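Local structure of tyrosine aminotransferase (Leishmania infantum, 4IX8) at residues K352-L357 with A426-A431; E401-L406 with V432-E437; N113-V118 with V140-G145. The protein probably transfers the amino group of tyrosine to 2-oxoglutarate with the help of pyridoxal 5'-phosphate. One frame throughout, in Å; residues are numbered along the deposited sequence.

Contact 1: residues K352-L357 with A426-A431; sequences KVYARL and AVLNEA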
ATOM      1  N   LYS A 352       6.110 -32.987   8.754  1.00 54.69           N
ATOM      2  CA  LYS A 352       6.174 -34.434   8.931  1.00 56.10           C
ATOM      3  C   LYS A 352       5.045 -35.071   8.143  1.00 63.11           C
ATOM      4  O   LYS A 352       5.219 -36.141   7.593  1.00 73.23           O
ATOM      5  CB  LYS A 352       6.101 -34.845  10.410  1.00 52.83           C
ATOM      6  N   VAL A 353       3.887 -34.423   8.076  1.00 63.45           N
ATOM      7  CA  VAL A 353       2.752 -34.998   7.345  1.00 60.25           C
ATOM      8  C   VAL A 353       3.054 -35.083   5.832  1.00 61.02           C
ATOM      9  O   VAL A 353       2.704 -36.088   5.200  1.00 53.25           O
ATOM     10  CB  VAL A 353       1.453 -34.188   7.584  1.00 58.13           C
ATOM     11  CG1 VAL A 353       0.285 -34.748   6.777  1.00 57.55           C
ATOM     12  CG2 VAL A 353       1.112 -34.176   9.087  1.00 52.01           C
ATOM     13  N   TYR A 354       3.738 -34.093   5.258  1.00 48.78           N
ATOM     14  CA  TYR A 354       4.049 -34.165   3.823  1.00 53.96           C
ATOM     15  C   TYR A 354       5.079 -35.259   3.538  1.00 49.74           C
ATOM     16  O   TYR A 354       5.067 -35.876   2.470  1.00 50.06           O
ATOM     17  CB  TYR A 354       4.549 -32.828   3.308  1.00 45.92           C
ATOM     18  CG  TYR A 354       3.395 -31.855   3.093  1.00 53.09           C
ATOM     19  CD1 TYR A 354       2.445 -32.071   2.105  1.00 45.49           C
ATOM     20  CD2 TYR A 354       3.229 -30.755   3.929  1.00 43.86           C
ATOM     21  CE1 TYR A 354       1.376 -31.179   1.931  1.00 44.81           C
ATOM     22  CE2 TYR A 354       2.162 -29.867   3.769  1.00 47.30           C
ATOM     23  CZ  TYR A 354       1.239 -30.088   2.778  1.00 45.44           C
ATOM     24  OH  TYR A 354       0.200 -29.193   2.614  1.00 43.12           O
ATOM     25  N   ALA A 355       5.922 -35.521   4.531  1.00 50.40           N
ATOM     26  CA  ALA A 355       6.966 -36.522   4.398  1.00 56.25           C
ATOM     27  C   ALA A 355       6.317 -37.861   4.099  1.00 53.33           C
ATOM     28  O   ALA A 355       6.904 -38.677   3.405  1.00 59.12           O
ATOM     29  CB  ALA A 355       7.816 -36.599   5.665  1.00 51.47           C
ATOM     30  N   ARG A 356       5.090 -38.059   4.562  1.00 54.24           N
ATOM     31  CA  ARG A 356       4.401 -39.321   4.317  1.00 68.70           C
ATOM     32  C   ARG A 356       4.248 -39.591   2.829  1.00 56.73           C
ATOM     33  O   ARG A 356       4.213 -40.748   2.430  1.00 58.74           O
ATOM     34  CB  ARG A 356       3.012 -39.357   4.979  1.00 57.48           C
ATOM     35  CG  ARG A 356       3.012 -39.441   6.514  1.00 75.11           C
ATOM     36  CD  ARG A 356       1.537 -39.562   7.101  1.00 73.90           C
ATOM     37  NE  ARG A 356       0.670 -40.235   6.127  1.00 60.68           N
ATOM     38  CZ  ARG A 356      -0.538 -39.829   5.765  1.00 60.58           C
ATOM     39  NH1 ARG A 356      -1.113 -38.792   6.346  1.00 59.37           N
ATOM     40  NH2 ARG A 356      -1.190 -40.494   4.828  1.00 62.39           N
ATOM     41  N   LEU A 357       4.213 -38.547   2.013  1.00 54.74           N
ATOM     42  CA  LEU A 357       4.108 -38.713   0.559  1.00 54.84           C
ATOM     43  C   LEU A 357       5.299 -39.478  -0.041  1.00 60.40           C
ATOM     44  O   LEU A 357       5.158 -40.126  -1.080  1.00 57.65           O
ATOM     45  CB  LEU A 357       4.009 -37.355  -0.142  1.00 52.47           C
ATOM     46  CG  LEU A 357       2.681 -36.599   0.019  1.00 51.90           C
ATOM     47  CD1 LEU A 357       2.843 -35.210  -0.445  1.00 51.55           C
ATOM     48  CD2 LEU A 357       1.522 -37.283  -0.737  1.00 56.38           C
ATOM     49  N   ALA A 426      -4.759 -32.317  11.109  1.00 66.71           N
ATOM     50  CA  ALA A 426      -5.933 -33.056  10.700  1.00 63.14           C
ATOM     51  C   ALA A 426      -6.281 -32.685   9.264  1.00 56.97           C
ATOM     52  O   ALA A 426      -6.629 -33.540   8.470  1.00 57.49           O
ATOM     53  CB  ALA A 426      -7.090 -32.775  11.650  1.00 59.37           C
ATOM     54  N   VAL A 427      -6.094 -31.423   8.901  1.00 53.28           N
ATOM     55  CA  VAL A 427      -6.375 -31.007   7.527  1.00 52.34           C
ATOM     56  C   VAL A 427      -5.318 -31.608   6.579  1.00 58.03           C
ATOM     57  O   VAL A 427      -5.645 -32.203   5.541  1.00 52.50           O
ATOM     58  CB  VAL A 427      -6.384 -29.466   7.417  1.00 53.24           C
ATOM     59  CG1 VAL A 427      -6.467 -28.997   5.967  1.00 53.81           C
ATOM     60  CG2 VAL A 427      -7.545 -28.899   8.229  1.00 52.28           C
ATOM     61  N   LEU A 428      -4.053 -31.487   6.954  1.00 56.71           N
ATOM     62  CA  LEU A 428      -2.974 -31.962   6.093  1.00 57.89           C
ATOM     63  C   LEU A 428      -3.071 -33.476   5.905  1.00 57.12           C
ATOM     64  O   LEU A 428      -3.047 -33.962   4.780  1.00 55.21           O
ATOM     65  CB  LEU A 428      -1.627 -31.575   6.686  1.00 51.08           C
ATOM     66  CG  LEU A 428      -1.462 -30.077   6.882  1.00 50.90           C
ATOM     67  CD1 LEU A 428      -0.051 -29.777   7.359  1.00 57.50           C
ATOM     68  CD2 LEU A 428      -1.764 -29.267   5.590  1.00 48.75           C
ATOM     69  N   ASN A 429      -3.199 -34.205   7.012  1.00 53.85           N
ATOM     70  CA  ASN A 429      -3.290 -35.668   6.975  1.00 60.70           C
ATOM     71  C   ASN A 429      -4.399 -36.163   6.067  1.00 59.37           C
ATOM     72  O   ASN A 429      -4.193 -37.072   5.272  1.00 60.65           O
ATOM     73  CB  ASN A 429      -3.481 -36.227   8.387  1.00 57.74           C
ATOM     74  CG  ASN A 429      -2.162 -36.622   9.026  1.00 60.74           C
ATOM     75  OD1 ASN A 429      -1.338 -37.269   8.394  1.00 58.98           O
ATOM     76  ND2 ASN A 429      -1.949 -36.218  10.273  1.00 61.72           N
ATOM     77  N   GLU A 430      -5.569 -35.557   6.176  1.00 60.49           N
ATOM     78  CA  GLU A 430      -6.665 -35.912   5.303  1.00 60.72           C
ATOM     79  C   GLU A 430      -6.350 -35.585   3.843  1.00 60.23           C
ATOM     80  O   GLU A 430      -6.676 -36.352   2.946  1.00 68.66           O
ATOM     81  CB  GLU A 430      -7.932 -35.176   5.715  1.00 59.14           C
ATOM     82  CG  GLU A 430      -9.170 -35.675   4.988  1.00 84.69           C
ATOM     83  CD  GLU A 430     -10.462 -35.030   5.485  1.00 91.02           C
ATOM     84  OE1 GLU A 430     -10.415 -34.166   6.395  1.00 96.72           O
ATOM     85  OE2 GLU A 430     -11.539 -35.440   5.001  1.00 91.30           O
ATOM     86  N   ALA A 431      -5.660 -34.482   3.603  1.00 56.01           N
ATOM     87  CA  ALA A 431      -5.437 -34.038   2.234  1.00 57.65           C
ATOM     88  C   ALA A 431      -4.364 -34.909   1.560  1.00 57.16           C
ATOM     89  O   ALA A 431      -4.457 -35.239   0.371  1.00 56.00           O
ATOM     90  CB  ALA A 431      -5.041 -32.586   2.212  1.00 51.64           C
TER
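With CG1 anti to the backbone N (chi1 178°), Val353 reaches across to the helix that carries Leu428 and Asn429, while Arg356 bends at chi3 (29°) and brings its guanidinium round to the same asparagine. CG1 of Val353 lies 3.7 Å from Leu428 CB, and this same methyl meets Asn429 OD1 at 3.4 Å, so one branch serves both an apolar and a polar neighbour. Arg356 NH1 donates to Asn429 OD1 at 2.6 Å, a weak bond because the N-H points off line (128°). The guanidinium and amide planes are nearly coplanar, and OD1 approaches the edge of the arginine group. The firmer polar partner of Arg356 is Asp433, one turn beyond Asn429, which forms a salt bridge with NH2. Both buried, the Tyr354 and Leu428 side chains cross at about a right angle; Leu428 CD2 comes within 3.6 Å of Tyr354 OH, whose hydrogen bond goes to Thr420 O. The contact thus joins the C-terminal part of helix 337-355 to the early turns of helix 425-442, with Leu72, just after strand 70-71, touching both Tyr354 and Leu428.

Contact 2: residues E401-L406 with V432-E437; sequences ENVQVL and VDRIIE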
ATOM      1  N   GLU A 401     -10.690 -34.594  -6.017  1.00 69.10           N
ATOM      2  CA  GLU A 401     -10.520 -34.770  -4.573  1.00 65.41           C
ATOM      3  C   GLU A 401     -10.773 -33.482  -3.777  1.00 65.14           C
ATOM      4  O   GLU A 401     -10.700 -33.488  -2.552  1.00 73.09           O
ATOM      5  CB  GLU A 401      -9.113 -35.284  -4.284  1.00 68.73           C
ATOM      6  CG  GLU A 401      -8.770 -36.598  -4.975  1.00 69.64           C
ATOM      7  CD  GLU A 401      -9.419 -37.767  -4.312  1.00 68.52           C
ATOM      8  OE1 GLU A 401      -9.661 -37.682  -3.091  1.00 66.12           O
ATOM      9  OE2 GLU A 401      -9.691 -38.769  -5.007  1.00 82.41           O
ATOM     10  N   ASN A 402     -11.080 -32.393  -4.472  1.00 58.20           N
ATOM     11  CA  ASN A 402     -11.397 -31.110  -3.845  1.00 56.63           C
ATOM     12  C   ASN A 402     -10.282 -30.699  -2.895  1.00 58.76           C
ATOM     13  O   ASN A 402     -10.523 -30.141  -1.820  1.00 60.21           O
ATOM     14  CB  ASN A 402     -12.744 -31.182  -3.098  1.00 58.40           C
ATOM     15  CG  ASN A 402     -13.402 -29.802  -2.892  1.00 62.70           C
ATOM     16  OD1 ASN A 402     -12.880 -28.761  -3.307  1.00 55.85           O
ATOM     17  ND2 ASN A 402     -14.566 -29.806  -2.235  1.00 68.15           N
ATOM     18  N   VAL A 403      -9.049 -30.936  -3.336  1.00 55.12           N
ATOM     19  CA  VAL A 403      -7.869 -30.448  -2.647  1.00 51.29           C
ATOM     20  C   VAL A 403      -7.192 -29.480  -3.582  1.00 49.78           C
ATOM     21  O   VAL A 403      -6.886 -29.816  -4.726  1.00 53.90           O
ATOM     22  CB  VAL A 403      -6.869 -31.556  -2.281  1.00 51.73           C
ATOM     23  CG1 VAL A 403      -5.651 -30.950  -1.627  1.00 54.20           C
ATOM     24  CG2 VAL A 403      -7.510 -32.578  -1.380  1.00 53.85           C
ATOM     25  N   GLN A 404      -6.865 -28.309  -3.061  1.00 47.42           N
ATOM     26  CA  GLN A 404      -6.295 -27.271  -3.871  1.00 45.61           C
ATOM     27  C   GLN A 404      -4.818 -27.066  -3.502  1.00 46.32           C
ATOM     28  O   GLN A 404      -4.474 -26.741  -2.362  1.00 48.66           O
ATOM     29  CB  GLN A 404      -7.105 -25.971  -3.698  1.00 47.03           C
ATOM     30  CG  GLN A 404      -6.777 -24.913  -4.768  1.00 60.07           C
ATOM     31  CD  GLN A 404      -7.330 -23.555  -4.435  1.00 57.67           C
ATOM     32  OE1 GLN A 404      -8.271 -23.435  -3.644  1.00 71.26           O
ATOM     33  NE2 GLN A 404      -6.761 -22.527  -5.027  1.00 54.16           N
ATOM     34  N   VAL A 405      -3.945 -27.241  -4.484  1.00 44.65           N
ATOM     35  CA  VAL A 405      -2.557 -26.845  -4.337  1.00 45.52           C
ATOM     36  C   VAL A 405      -2.331 -25.705  -5.339  1.00 50.54           C
ATOM     37  O   VAL A 405      -3.295 -25.170  -5.876  1.00 48.79           O
ATOM     38  CB  VAL A 405      -1.590 -28.014  -4.570  1.00 48.13           C
ATOM     39  CG1 VAL A 405      -1.808 -29.071  -3.497  1.00 49.56           C
ATOM     40  CG2 VAL A 405      -1.761 -28.622  -5.975  1.00 43.39           C
ATOM     41  N   LEU A 406      -1.087 -25.270  -5.515  1.00 53.56           N
ATOM     42  CA  LEU A 406      -0.762 -24.263  -6.524  1.00 49.71           C
ATOM     43  C   LEU A 406       0.283 -24.869  -7.434  1.00 45.35           C
ATOM     44  O   LEU A 406       1.270 -25.397  -6.954  1.00 43.18           O
ATOM     45  CB  LEU A 406      -0.239 -22.961  -5.907  1.00 39.74           C
ATOM     46  CG  LEU A 406      -1.259 -22.091  -5.161  1.00 42.69           C
ATOM     47  CD1 LEU A 406      -0.565 -20.895  -4.541  1.00 37.58           C
ATOM     48  CD2 LEU A 406      -2.383 -21.646  -6.094  1.00 40.84           C
ATOM     49  N   VAL A 432      -3.337 -35.253   2.326  1.00 55.89           N
ATOM     50  CA  VAL A 432      -2.289 -36.156   1.862  1.00 56.10           C
ATOM     51  C   VAL A 432      -2.844 -37.521   1.494  1.00 59.63           C
ATOM     52  O   VAL A 432      -2.364 -38.134   0.537  1.00 62.73           O
ATOM     53  CB  VAL A 432      -1.185 -36.304   2.924  1.00 54.30           C
ATOM     54  CG1 VAL A 432      -0.307 -37.521   2.659  1.00 55.95           C
ATOM     55  CG2 VAL A 432      -0.344 -35.026   2.974  1.00 51.71           C
ATOM     56  N   ASP A 433      -3.825 -38.016   2.257  1.00 60.13           N
ATOM     57  CA  ASP A 433      -4.433 -39.310   1.934  1.00 61.85           C
ATOM     58  C   ASP A 433      -5.061 -39.235   0.543  1.00 71.55           C
ATOM     59  O   ASP A 433      -4.905 -40.149  -0.262  1.00 68.43           O
ATOM     60  CB  ASP A 433      -5.519 -39.728   2.961  1.00 63.72           C
ATOM     61  CG  ASP A 433      -4.959 -40.060   4.351  1.00 72.96           C
ATOM     62  OD1 ASP A 433      -3.758 -40.340   4.461  1.00 77.18           O
ATOM     63  OD2 ASP A 433      -5.722 -40.040   5.347  1.00 71.06           O
ATOM     64  N   ARG A 434      -5.747 -38.129   0.248  1.00 73.92           N
ATOM     65  CA  ARG A 434      -6.438 -37.995  -1.036  1.00 73.62           C
ATOM     66  C   ARG A 434      -5.468 -37.852  -2.199  1.00 69.56           C
ATOM     67  O   ARG A 434      -5.739 -38.307  -3.316  1.00 66.17           O
ATOM     68  CB  ARG A 434      -7.375 -36.801  -1.005  1.00 67.38           C
ATOM     69  CG  ARG A 434      -8.532 -36.958  -0.017  1.00 68.74           C
ATOM     70  CD  ARG A 434      -9.524 -35.826  -0.256  1.00 79.94           C
ATOM     71  NE  ARG A 434     -10.352 -35.515   0.901  1.00 84.95           N
ATOM     72  CZ  ARG A 434     -11.158 -34.458   0.981  1.00 77.48           C
ATOM     73  NH1 ARG A 434     -11.242 -33.605  -0.032  1.00 72.03           N
ATOM     74  NH2 ARG A 434     -11.882 -34.263   2.081  1.00 69.14           N
ATOM     75  N   ILE A 435      -4.309 -37.282  -1.897  1.00 58.13           N
ATOM     76  CA  ILE A 435      -3.274 -37.095  -2.875  1.00 56.96           C
ATOM     77  C   ILE A 435      -2.647 -38.444  -3.211  1.00 66.41           C
ATOM     78  O   ILE A 435      -2.399 -38.754  -4.378  1.00 64.19           O
ATOM     79  CB  ILE A 435      -2.232 -36.146  -2.347  1.00 54.44           C
ATOM     80  CG1 ILE A 435      -2.838 -34.745  -2.284  1.00 52.68           C
ATOM     81  CG2 ILE A 435      -1.016 -36.101  -3.277  1.00 59.47           C
ATOM     82  CD1 ILE A 435      -2.097 -33.794  -1.444  1.00 50.57           C
ATOM     83  N   ILE A 436      -2.418 -39.257  -2.188  1.00 59.96           N
ATOM     84  CA  ILE A 436      -1.905 -40.595  -2.392  1.00 62.03           C
ATOM     85  C   ILE A 436      -2.856 -41.415  -3.232  1.00 64.49           C
ATOM     86  O   ILE A 436      -2.480 -42.014  -4.225  1.00 66.29           O
ATOM     87  CB  ILE A 436      -1.686 -41.272  -1.059  1.00 63.04           C
ATOM     88  CG1 ILE A 436      -0.519 -40.583  -0.351  1.00 60.87           C
ATOM     89  CG2 ILE A 436      -1.437 -42.776  -1.225  1.00 65.77           C
ATOM     90  CD1 ILE A 436      -0.370 -41.008   1.083  1.00 71.20           C
ATOM     91  N   GLU A 437      -4.099 -41.454  -2.807  1.00 74.80           N
ATOM     92  CA  GLU A 437      -5.120 -42.153  -3.551  1.00 75.41           C
ATOM     93  C   GLU A 437      -5.182 -41.609  -4.972  1.00 69.42           C
ATOM     94  O   GLU A 437      -5.319 -42.353  -5.928  1.00 73.20           O
ATOM     95  CB  GLU A 437      -6.445 -42.000  -2.828  1.00 82.00           C
ATOM     96  CG  GLU A 437      -7.652 -42.468  -3.568  1.00 94.01           C
ATOM     97  CD  GLU A 437      -8.880 -41.884  -2.932  1.00102.76           C
ATOM     98  OE1 GLU A 437      -9.017 -42.066  -1.700  1.00105.21           O
ATOM     99  OE2 GLU A 437      -9.662 -41.200  -3.636  1.00103.05           O
TER
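Glu401 and Arg434 form the first shell of this contact, and they meet in two ways. Arg434 NH1 donates to the backbone oxygen Glu401 O at 2.6 Å, with an N-H...O angle of 142°. The acceptor lies at the edge of the guanidinium, close to its plane, and the donor sits nearly along the C=O axis. Alongside this bond the two side chains pack through their aliphatic roots, Glu401 CB lying 4.0 Å from Arg434 CB, and Glu401 OE1 lies beside the arginine's CB and CG. No salt bridge joins the two charges, for OE1 of Glu401 and NE of Arg434 remain 4.6 Å apart. Val403 adds an apolar touch, its CG2 standing 4.0 Å from Arg434 CD.

The torsions explain this division of labour. Glu401 folds at chi2 (-76°), which bends its carboxylate toward Glu437 on the facing helix, whereas the arginine stays extended from CG to NE and carries its guanidinium to the end of helix 390-401. There Asn402 is the first residue to leave helical geometry, with positive phi, before strand 403-407 begins. A second shell holds the arginine in place: NH1 also bonds to Ser68 O, and NH2 forms a salt bridge with Glu430, one turn earlier on its own helix.

The two glutamates bring OE2 of Glu401 within 2.8 Å of OE2 of Glu437, their carboxylate planes 79° apart. Arg441 forms a salt bridge with each of these oxygens and would offset part of their negative charge. Even so, so short a separation is consistent with one of the two acids being protonated; each carboxylate would tend to raise the pKa of the other, and the arginine to lower it.

Contact 3: residues N113-V118 with V140-G145; sequences NLRQVV and VIITSG
Leu114, Arg115 and Val118 line one side of helix 112-122 and pack on Val140 and Ile142 of strand 140-143, an outermost strand in the large mixed sheet of the aminotransferase fold. The segment axes approach to 8.3 Å at an angle of 117°, so the helix runs steeply across the strand. Val140 and Ile142, alternate residues of the strand, both point toward the helix and are the strand's two bumps.

Ile142 fills the hollow bounded by Leu114, Arg115 and, more loosely, Val118. With chi1 and chi2 both near -55°, its chain curls so that CD1 is tucked against the leucine, 3.7 Å from Leu114 CD2. Its CG1 meanwhile rests 3.8 Å from Arg115 CG, the aliphatic root of that arginine closing the hollow. The second bump, Val140, fits between Arg115 and Val118, one turn apart: CG1 of Val140 touches CG1 of Val118 at 3.9 Å, and CG2 lies against the backbone oxygen of Arg115. Val118 also reaches Ile142 CD1 through its CG2, thereby bridging the two bumps.

Neighbouring elements pack around this layer: Ile295 of strand 292-297 is touched by Val118 and Val140, and Gln325 of helix 322-331 by Leu114 and Ile142.

The polar end of Arg115 takes a different route. A bend at chi3 swings the guanidinium over to the strand backbone, where NH2 makes a weak bond to Val140 O and NE a better one to the same oxygen, at 2.8 Å, with the oxygen 22° out of the guanidinium plane.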
ATOM      1  N   ASN A 113      10.475   6.420  16.049  1.00 41.36           N
ATOM      2  CA  ASN A 113      10.738   5.449  17.120  1.00 47.59           C
ATOM      3  C   ASN A 113      10.735   4.034  16.573  1.00 40.56           C
ATOM      4  O   ASN A 113      11.611   3.249  16.928  1.00 45.02           O
ATOM      5  CB  ASN A 113       9.760   5.594  18.305  1.00 43.91           C
ATOM      6  CG  ASN A 113       8.305   5.414  17.925  1.00 46.76           C
ATOM      7  OD1 ASN A 113       7.934   5.449  16.744  1.00 41.62           O
ATOM      8  ND2 ASN A 113       7.454   5.268  18.939  1.00 44.61           N
ATOM      9  N   LEU A 114       9.838   3.728  15.639  1.00 42.15           N
ATOM     10  CA  LEU A 114       9.803   2.382  15.036  1.00 47.35           C
ATOM     11  C   LEU A 114      11.070   2.152  14.189  1.00 42.62           C
ATOM     12  O   LEU A 114      11.678   1.076  14.211  1.00 37.03           O
ATOM     13  CB  LEU A 114       8.548   2.177  14.153  1.00 41.43           C
ATOM     14  CG  LEU A 114       8.448   0.802  13.434  1.00 36.52           C
ATOM     15  CD1 LEU A 114       8.506  -0.310  14.460  1.00 35.82           C
ATOM     16  CD2 LEU A 114       7.200   0.652  12.593  1.00 34.14           C
ATOM     17  N   ARG A 115      11.515   3.182  13.492  1.00 39.20           N
ATOM     18  CA  ARG A 115      12.721   3.023  12.691  1.00 39.22           C
ATOM     19  C   ARG A 115      13.910   2.704  13.605  1.00 41.42           C
ATOM     20  O   ARG A 115      14.735   1.834  13.282  1.00 39.88           O
ATOM     21  CB  ARG A 115      12.981   4.278  11.849  1.00 36.61           C
ATOM     22  CG  ARG A 115      11.939   4.517  10.776  1.00 37.66           C
ATOM     23  CD  ARG A 115      12.123   5.912  10.117  1.00 33.99           C
ATOM     24  NE  ARG A 115      13.322   5.956   9.298  1.00 37.27           N
ATOM     25  CZ  ARG A 115      13.914   7.083   8.892  1.00 42.42           C
ATOM     26  NH1 ARG A 115      13.428   8.254   9.262  1.00 34.85           N
ATOM     27  NH2 ARG A 115      15.002   7.039   8.121  1.00 41.83           N
ATOM     28  N   GLN A 116      13.975   3.378  14.753  1.00 41.10           N
ATOM     29  CA  GLN A 116      15.040   3.104  15.712  1.00 49.12           C
ATOM     30  C   GLN A 116      14.932   1.698  16.258  1.00 46.04           C
ATOM     31  O   GLN A 116      15.942   0.993  16.410  1.00 50.31           O
ATOM     32  CB  GLN A 116      14.995   4.114  16.852  1.00 44.59           C
ATOM     33  CG  GLN A 116      15.677   5.406  16.454  1.00 52.97           C
ATOM     34  CD  GLN A 116      15.133   6.624  17.163  1.00 55.99           C
ATOM     35  OE1 GLN A 116      14.677   6.547  18.291  1.00 58.89           O
ATOM     36  NE2 GLN A 116      15.125   7.760  16.466  1.00 62.98           N
ATOM     37  N   VAL A 117      13.697   1.287  16.529  1.00 41.66           N
ATOM     38  CA  VAL A 117      13.422  -0.025  17.118  1.00 43.25           C
ATOM     39  C   VAL A 117      13.755  -1.158  16.140  1.00 39.87           C
ATOM     40  O   VAL A 117      14.351  -2.154  16.525  1.00 39.76           O
ATOM     41  CB  VAL A 117      11.931  -0.090  17.576  1.00 46.46           C
ATOM     42  CG1 VAL A 117      11.451  -1.481  17.723  1.00 42.64           C
ATOM     43  CG2 VAL A 117      11.737   0.676  18.890  1.00 42.25           C
ATOM     44  N   VAL A 118      13.367  -1.001  14.880  1.00 36.48           N
ATOM     45  CA  VAL A 118      13.641  -2.015  13.873  1.00 35.01           C
ATOM     46  C   VAL A 118      15.129  -2.206  13.710  1.00 35.13           C
ATOM     47  O   VAL A 118      15.632  -3.315  13.568  1.00 37.13           O
ATOM     48  CB  VAL A 118      13.046  -1.603  12.547  1.00 33.45           C
ATOM     49  CG1 VAL A 118      13.658  -2.385  11.416  1.00 41.34           C
ATOM     50  CG2 VAL A 118      11.548  -1.761  12.576  1.00 36.38           C
ATOM     51  N   VAL A 140      16.593   2.804   7.618  1.00 31.77           N
ATOM     52  CA  VAL A 140      15.370   2.026   7.710  1.00 33.26           C
ATOM     53  C   VAL A 140      14.196   2.811   7.147  1.00 32.55           C
ATOM     54  O   VAL A 140      13.993   3.967   7.501  1.00 30.53           O
ATOM     55  CB  VAL A 140      15.009   1.661   9.200  1.00 32.39           C
ATOM     56  CG1 VAL A 140      13.683   0.899   9.261  1.00 31.78           C
ATOM     57  CG2 VAL A 140      16.097   0.852   9.844  1.00 31.99           C
ATOM     58  N   ILE A 141      13.363   2.134   6.362  1.00 32.55           N
ATOM     59  CA  ILE A 141      12.141   2.727   5.865  1.00 32.67           C
ATOM     60  C   ILE A 141      10.973   1.827   6.234  1.00 34.43           C
ATOM     61  O   ILE A 141      11.013   0.620   6.000  1.00 33.44           O
ATOM     62  CB  ILE A 141      12.176   2.952   4.331  1.00 32.34           C
ATOM     63  CG1 ILE A 141      13.312   3.902   3.967  1.00 29.50           C
ATOM     64  CG2 ILE A 141      10.866   3.559   3.867  1.00 27.72           C
ATOM     65  CD1 ILE A 141      13.531   4.085   2.501  1.00 30.68           C
ATOM     66  N   ILE A 142       9.942   2.430   6.837  1.00 29.70           N
ATOM     67  CA  ILE A 142       8.751   1.698   7.172  1.00 29.06           C
ATOM     68  C   ILE A 142       7.834   1.746   5.942  1.00 31.23           C
ATOM     69  O   ILE A 142       7.643   2.793   5.335  1.00 34.53           O
ATOM     70  CB  ILE A 142       8.051   2.274   8.405  1.00 31.63           C
ATOM     71  CG1 ILE A 142       9.029   2.379   9.578  1.00 33.23           C
ATOM     72  CG2 ILE A 142       6.848   1.403   8.801  1.00 30.67           C
ATOM     73  CD1 ILE A 142       9.729   1.070   9.932  1.00 31.30           C
ATOM     74  N   THR A 143       7.313   0.580   5.570  1.00 28.90           N
ATOM     75  CA  THR A 143       6.578   0.389   4.324  1.00 28.79           C
ATOM     76  C   THR A 143       5.220  -0.258   4.566  1.00 30.83           C
ATOM     77  O   THR A 143       5.005  -0.885   5.607  1.00 28.77           O
ATOM     78  CB  THR A 143       7.366  -0.509   3.337  1.00 28.23           C
ATOM     79  OG1 THR A 143       7.618  -1.807   3.938  1.00 30.81           O
ATOM     80  CG2 THR A 143       8.688   0.127   2.949  1.00 25.46           C
ATOM     81  N   SER A 144       4.322  -0.145   3.587  1.00 34.20           N
ATOM     82  CA  SER A 144       2.981  -0.700   3.712  1.00 29.01           C
ATOM     83  C   SER A 144       3.023  -2.187   3.325  1.00 34.27           C
ATOM     84  O   SER A 144       2.591  -2.601   2.237  1.00 26.48           O
ATOM     85  CB  SER A 144       1.984   0.095   2.864  1.00 28.67           C
ATOM     86  OG  SER A 144       0.673  -0.463   2.928  1.00 28.35           O
ATOM     87  N   GLY A 145       3.568  -2.976   4.251  1.00 27.13           N
ATOM     88  CA  GLY A 145       3.844  -4.360   4.008  1.00 30.44           C
ATOM     89  C   GLY A 145       5.157  -4.460   3.249  1.00 34.14           C
ATOM     90  O   GLY A 145       5.648  -3.445   2.734  1.00 27.47           O
TER

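Contacts 1 and 2 hold the same element, helix 425-442, and lie side by side with centres 10 Å apart; the touch of Val353 CG1 on Val432 CG2 and the packing of Leu357 on Ile435 tie them directly. Contact 3 sits on the opposite side of the chain's centre, about 38 Å from contact 1 and 41 Å from contact 2, centre to centre, and belongs to the large sheet. Their chemistry follows their places. Contact 3 is buried and mainly aliphatic, with one arginine gripping a strand carbonyl. Contact 1 is also buried but mixes apolar packing with a weak arginine-asparagine bond beside it, whereas contact 2, only partly buried, turns on charged side chains, one of them held by a backbone carbonyl.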